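Local coordinates for deferrochelatase (Vibrio cholerae, PDB 5DE0), which binds heme b and probably acts as a dye-decolorizing peroxidase, oxidising substrates with the help of its iron, at residues P41-E46 against L114-S119; E45-N50 against A54-S59. All blocks are in the same frame, centred on the assembly; numbering follows the deposited sequence.

Contact 1: residues P41-E46 against L114-S119; sequences PALVEE and LRKGIS
Leu43 of helix 40-50 reaches across to Lys116 and Gly117 near the end of helix 108-117. It is the one side chain of 41-46 that touches 114-119. The nearest CA atoms, of Leu43 and Gly117, are 7.6 Å apart, and the branched end of Leu43 fills the space between the backbones. Its CG lies opposite the backbone N (chi1 171°), which extends the side chain toward the other helix. The CD2 methyl does most of the touching. It lies 4.1 Å from Gly117 N and 4.1 Å from Gly117 CA, against the backbone where this residue carries no side chain. The same CD2 stands 4.1 Å from Lys116 CG, so one methyl meets a backbone surface and an aliphatic chain together. The CD1 methyl is 4.2 Å from Lys116 CG and flanks that carbon as well. Lys116 starts out toward Leu43 and then bends at chi2 (68°). Its CG stays beside the leucine while the rest of the chain turns away.

Both helices belong to the ferredoxin-like N-terminal region, where helix 40-50 lies between strands 18-26 and 57-62 and helix 108-117 between strands 98-104 and 125-134. Leu114, turned away from Leu43, packs on strands 18-26 and 125-134. It also meets Val241 of the second subunit.

No hydrogen bond or charge pair crosses between 41-46 and 114-119. The contact rests on van der Waals contact at ordinary distances, with 97 Å² buried in all. Such chemistry gives little directional control, so the helix spacing here is probably set mainly by other contacts of the fold.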
loop_
_atom_site.group_PDB
_atom_site.type_symbol
_atom_site.label_atom_id
_atom_site.label_comp_id
_atom_site.label_asym_id
_atom_site.label_seq_id
_atom_site.Cartn_x
_atom_site.Cartn_y
_atom_site.Cartn_z
ATOM N N PRO B 41 -1.507 -17.124 14.924
ATOM C CA PRO B 41 -2.503 -18.028 14.330
ATOM C C PRO B 41 -3.888 -17.936 14.971
ATOM O O PRO B 41 -4.892 -17.975 14.258
ATOM C CB PRO B 41 -1.901 -19.415 14.570
ATOM C CG PRO B 41 -0.444 -19.182 14.609
ATOM C CD PRO B 41 -0.270 -17.851 15.276
ATOM N N ALA B 42 -3.934 -17.814 16.294
ATOM C CA ALA B 42 -5.202 -17.722 17.012
ATOM C C ALA B 42 -5.933 -16.436 16.654
ATOM O O ALA B 42 -7.158 -16.419 16.549
ATOM C CB ALA B 42 -4.972 -17.805 18.515
ATOM N N LEU B 43 -5.172 -15.361 16.468
ATOM C CA LEU B 43 -5.734 -14.088 16.037
ATOM C C LEU B 43 -6.313 -14.202 14.630
ATOM O O LEU B 43 -7.411 -13.721 14.357
ATOM C CB LEU B 43 -4.673 -12.988 16.083
ATOM C CG LEU B 43 -5.066 -11.644 15.464
ATOM C CD1 LEU B 43 -6.259 -11.038 16.189
ATOM C CD2 LEU B 43 -3.890 -10.681 15.461
ATOM N N VAL B 44 -5.563 -14.848 13.743
ATOM C CA VAL B 44 -5.985 -15.040 12.359
ATOM C C VAL B 44 -7.269 -15.866 12.268
ATOM O O VAL B 44 -8.180 -15.530 11.508
ATOM C CB VAL B 44 -4.872 -15.717 11.532
ATOM C CG1 VAL B 44 -5.402 -16.187 10.183
ATOM C CG2 VAL B 44 -3.702 -14.765 11.351
ATOM N N GLU B 45 -7.339 -16.939 13.051
ATOM C CA GLU B 45 -8.538 -17.769 13.107
ATOM C C GLU B 45 -9.750 -16.945 13.533
ATOM O O GLU B 45 -10.839 -17.092 12.977
ATOM C CB GLU B 45 -8.339 -18.944 14.065
ATOM C CG GLU B 45 -9.597 -19.763 14.308
ATOM C CD GLU B 45 -10.103 -20.449 13.054
ATOM O OE1 GLU B 45 -9.308 -21.153 12.399
ATOM O OE2 GLU B 45 -11.294 -20.277 12.720
ATOM N N GLU B 46 -9.546 -16.069 14.514
ATOM C CA GLU B 46 -10.612 -15.217 15.033
ATOM C C GLU B 46 -11.087 -14.215 13.986
ATOM O O GLU B 46 -12.284 -13.956 13.856
ATOM C CB GLU B 46 -10.144 -14.478 16.287
ATOM C CG GLU B 46 -11.144 -13.469 16.825
ATOM C CD GLU B 46 -10.703 -12.858 18.140
ATOM O OE1 GLU B 46 -9.847 -13.463 18.820
ATOM O OE2 GLU B 46 -11.208 -11.771 18.490
ATOM N N LEU B 114 -1.115 -7.152 11.622
ATOM C CA LEU B 114 0.208 -6.722 12.054
ATOM C C LEU B 114 0.124 -5.735 13.213
ATOM O O LEU B 114 0.852 -5.868 14.195
ATOM C CB LEU B 114 0.980 -6.099 10.889
ATOM C CG LEU B 114 2.402 -5.644 11.225
ATOM C CD1 LEU B 114 3.212 -6.799 11.795
ATOM C CD2 LEU B 114 3.083 -5.060 10.000
ATOM N N ARG B 115 -0.764 -4.750 13.101
ATOM C CA ARG B 115 -0.916 -3.740 14.148
ATOM C C ARG B 115 -1.378 -4.364 15.461
ATOM O O ARG B 115 -0.791 -4.122 16.513
ATOM C CB ARG B 115 -1.902 -2.649 13.719
ATOM C CG ARG B 115 -2.039 -1.522 14.740
ATOM C CD ARG B 115 -3.034 -0.454 14.302
ATOM N NE ARG B 115 -4.414 -0.932 14.325
ATOM C CZ ARG B 115 -5.477 -0.157 14.125
ATOM N NH1 ARG B 115 -5.322 1.139 13.891
ATOM N NH2 ARG B 115 -6.697 -0.678 14.165
ATOM N N LYS B 116 -2.431 -5.170 15.388
ATOM C CA LYS B 116 -2.981 -5.834 16.564
ATOM C C LYS B 116 -2.035 -6.909 17.092
ATOM O O LYS B 116 -1.928 -7.118 18.301
ATOM C CB LYS B 116 -4.344 -6.451 16.233
ATOM C CG LYS B 116 -5.008 -7.188 17.381
ATOM C CD LYS B 116 -5.419 -6.232 18.484
ATOM C CE LYS B 116 -6.211 -6.951 19.563
ATOM N NZ LYS B 116 -6.648 -6.018 20.639
ATOM N N GLY B 117 -1.346 -7.585 16.178
ATOM C CA GLY B 117 -0.475 -8.691 16.537
ATOM C C GLY B 117 0.773 -8.308 17.312
ATOM O O GLY B 117 1.271 -9.094 18.114
ATOM N N ILE B 118 1.284 -7.104 17.073
ATOM C CA ILE B 118 2.521 -6.668 17.717
ATOM C C ILE B 118 2.289 -5.491 18.660
ATOM O O ILE B 118 3.242 -4.862 19.121
ATOM C CB ILE B 118 3.594 -6.264 16.681
ATOM C CG1 ILE B 118 3.230 -4.938 16.011
ATOM C CG2 ILE B 118 3.790 -7.367 15.653
ATOM C CD1 ILE B 118 4.290 -4.410 15.075
ATOM N N SER B 119 1.021 -5.206 18.944
ATOM C CA SER B 119 0.641 -4.046 19.746
ATOM C C SER B 119 1.337 -4.004 21.107
ATOM O O SER B 119 1.753 -2.940 21.561
ATOM C CB SER B 119 -0.877 -4.018 19.943
ATOM O OG SER B 119 -1.279 -2.842 20.624
#

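Contact 2: residues E45-N50 against A54-S59; sequences EEINQN and AELTVS
Asn48, on the last turns of helix 40-50, pairs its side-chain amide with the backbone of Leu56. Both ends of the amide are used. Leu56 N donates to Asn48 OD1 over 2.9 Å, on a lone pair in the carbonyl plane, and this bond is bent (142°). Asn48 ND2 donates to Leu56 O over 2.8 Å and is much straighter, at 168°. That acceptor lies almost in the plane of the Asn48 amide. Two bonds to one residue leave the amide little freedom to rotate. Asn48 CG stands beside its own backbone N (chi1 -82°), which brings the amide across the Leu56 side chain at about a right angle.

Beside this pair the packing is apolar and close. The CD2 methyl of Leu56 fits against Ile47, 3.6 Å from Ile47 CD1 and 3.8 Å from Ile47 CG2. Thr113 of helix 108-117 touches both residues. Ala54, also buried, sets its CB 3.8 Å from Asn48 OD1. Segment 54-59 leads into strand 57-62, an outermost strand of the ferredoxin-like sheet within the chain. Helix 40-50 thus belongs to the beta-alpha-beta crossover from strand 18-26 to strand 57-62, and the Asn48 pair holds its end to the chain that enters the second strand.

Glu55 marks the looser side. Its N is 3.5 Å from Asn48 OD1 and makes no hydrogen bond to it. The Glu55 side chain starts away from the helix and is exposed. Glu45 and Gln49, on the exposed part of the helix, are joined by a weak bond from Gln49 NE2 to Glu45 OE2.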
loop_
_atom_site.group_PDB
_atom_site.type_symbol
_atom_site.label_atom_id
_atom_site.label_comp_id
_atom_site.label_asym_id
_atom_site.label_seq_id
_atom_site.Cartn_x
_atom_site.Cartn_y
_atom_site.Cartn_z
ATOM N N GLU B 45 -7.339 -16.939 13.051
ATOM C CA GLU B 45 -8.538 -17.769 13.107
ATOM C C GLU B 45 -9.750 -16.945 13.533
ATOM O O GLU B 45 -10.839 -17.092 12.977
ATOM C CB GLU B 45 -8.339 -18.944 14.065
ATOM C CG GLU B 45 -9.597 -19.763 14.308
ATOM C CD GLU B 45 -10.103 -20.449 13.054
ATOM O OE1 GLU B 45 -9.308 -21.153 12.399
ATOM O OE2 GLU B 45 -11.294 -20.277 12.720
ATOM N N GLU B 46 -9.546 -16.069 14.514
ATOM C CA GLU B 46 -10.612 -15.217 15.033
ATOM C C GLU B 46 -11.087 -14.215 13.986
ATOM O O GLU B 46 -12.284 -13.956 13.856
ATOM C CB GLU B 46 -10.144 -14.478 16.287
ATOM C CG GLU B 46 -11.144 -13.469 16.825
ATOM C CD GLU B 46 -10.703 -12.858 18.140
ATOM O OE1 GLU B 46 -9.847 -13.463 18.820
ATOM O OE2 GLU B 46 -11.208 -11.771 18.490
ATOM N N ILE B 47 -10.139 -13.658 13.238
ATOM C CA ILE B 47 -10.457 -12.730 12.160
ATOM C C ILE B 47 -11.281 -13.422 11.077
ATOM O O ILE B 47 -12.276 -12.878 10.600
ATOM C CB ILE B 47 -9.178 -12.131 11.540
ATOM C CG1 ILE B 47 -8.434 -11.284 12.577
ATOM C CG2 ILE B 47 -9.515 -11.292 10.320
ATOM C CD1 ILE B 47 -7.129 -10.705 12.080
ATOM N N ASN B 48 -10.869 -14.630 10.703
ATOM C CA ASN B 48 -11.580 -15.395 9.684
ATOM C C ASN B 48 -13.010 -15.723 10.102
ATOM O O ASN B 48 -13.913 -15.758 9.267
ATOM C CB ASN B 48 -10.822 -16.684 9.356
ATOM C CG ASN B 48 -9.686 -16.458 8.374
ATOM O OD1 ASN B 48 -9.792 -15.632 7.466
ATOM N ND2 ASN B 48 -8.592 -17.192 8.553
ATOM N N GLN B 49 -13.214 -15.953 11.396
ATOM C CA GLN B 49 -14.553 -16.208 11.914
ATOM C C GLN B 49 -15.407 -14.945 11.897
ATOM O O GLN B 49 -16.626 -15.012 11.750
ATOM C CB GLN B 49 -14.488 -16.774 13.333
ATOM C CG GLN B 49 -13.983 -18.200 13.410
ATOM C CD GLN B 49 -14.263 -18.843 14.752
ATOM O OE1 GLN B 49 -14.872 -18.235 15.630
ATOM N NE2 GLN B 49 -13.821 -20.084 14.918
ATOM N N ASN B 50 -14.768 -13.793 12.054
ATOM C CA ASN B 50 -15.488 -12.527 12.010
ATOM C C ASN B 50 -15.679 -12.025 10.585
ATOM O O ASN B 50 -16.555 -11.207 10.316
ATOM C CB ASN B 50 -14.758 -11.470 12.838
ATOM C CG ASN B 50 -14.816 -11.750 14.324
ATOM O OD1 ASN B 50 -15.098 -12.871 14.744
ATOM N ND2 ASN B 50 -14.549 -10.730 15.130
ATOM N N ALA B 54 -12.550 -13.768 3.789
ATOM C CA ALA B 54 -11.249 -13.132 3.972
ATOM C C ALA B 54 -10.111 -14.073 3.603
ATOM O O ALA B 54 -9.134 -13.659 2.976
ATOM C CB ALA B 54 -11.094 -12.660 5.402
ATOM N N GLU B 55 -10.250 -15.336 4.000
ATOM C CA GLU B 55 -9.242 -16.363 3.752
ATOM C C GLU B 55 -7.863 -15.910 4.223
ATOM O O GLU B 55 -6.853 -16.158 3.562
ATOM C CB GLU B 55 -9.211 -16.738 2.268
ATOM C CG GLU B 55 -10.522 -17.338 1.767
ATOM C CD GLU B 55 -10.459 -17.775 0.317
ATOM O OE1 GLU B 55 -9.398 -17.597 -0.320
ATOM O OE2 GLU B 55 -11.475 -18.299 -0.188
ATOM N N LEU B 56 -7.835 -15.236 5.369
ATOM C CA LEU B 56 -6.590 -14.748 5.949
ATOM C C LEU B 56 -5.714 -15.907 6.410
ATOM O O LEU B 56 -6.178 -16.813 7.104
ATOM C CB LEU B 56 -6.877 -13.804 7.119
ATOM C CG LEU B 56 -5.658 -13.257 7.863
ATOM C CD1 LEU B 56 -4.848 -12.319 6.978
ATOM C CD2 LEU B 56 -6.089 -12.559 9.142
ATOM N N THR B 57 -4.449 -15.876 6.006
ATOM C CA THR B 57 -3.497 -16.916 6.373
ATOM C C THR B 57 -2.252 -16.296 6.988
ATOM O O THR B 57 -2.039 -15.089 6.887
ATOM C CB THR B 57 -3.091 -17.764 5.159
ATOM O OG1 THR B 57 -2.444 -16.929 4.191
ATOM C CG2 THR B 57 -4.310 -18.416 4.525
ATOM N N VAL B 58 -1.425 -17.119 7.624
ATOM C CA VAL B 58 -0.212 -16.620 8.260
ATOM C C VAL B 58 0.870 -17.699 8.330
ATOM O O VAL B 58 0.574 -18.888 8.453
ATOM C CB VAL B 58 -0.509 -16.083 9.686
ATOM C CG1 VAL B 58 -0.940 -17.212 10.613
ATOM C CG2 VAL B 58 0.695 -15.339 10.255
ATOM N N SER B 59 2.126 -17.275 8.221
ATOM C CA SER B 59 3.262 -18.162 8.435
ATOM C C SER B 59 4.400 -17.404 9.109
ATOM O O SER B 59 4.908 -16.422 8.567
ATOM C CB SER B 59 3.740 -18.768 7.117
ATOM O OG SER B 59 4.852 -19.616 7.334
#

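The two contacts share helix 40-50 and residues Glu45 and Glu46, and their centres are about 9 Å apart. Contact 1 lies at the surface and joins this helix to helix 108-117. Contact 2 is largely buried and ties it to the chain leading into strand 57-62. It covers 206 Å², roughly twice the area of contact 1. Their chemistry differs accordingly: sparse van der Waals contact in the first, paired amide-backbone hydrogen bonds and close methyl packing in the second. Val44 links them directly, with CG2 3.8 Å from Val58 CG1. Helix 108-117 is one side of contact 1 and also flanks contact 2, where Thr113 touches Ile47 and Leu56.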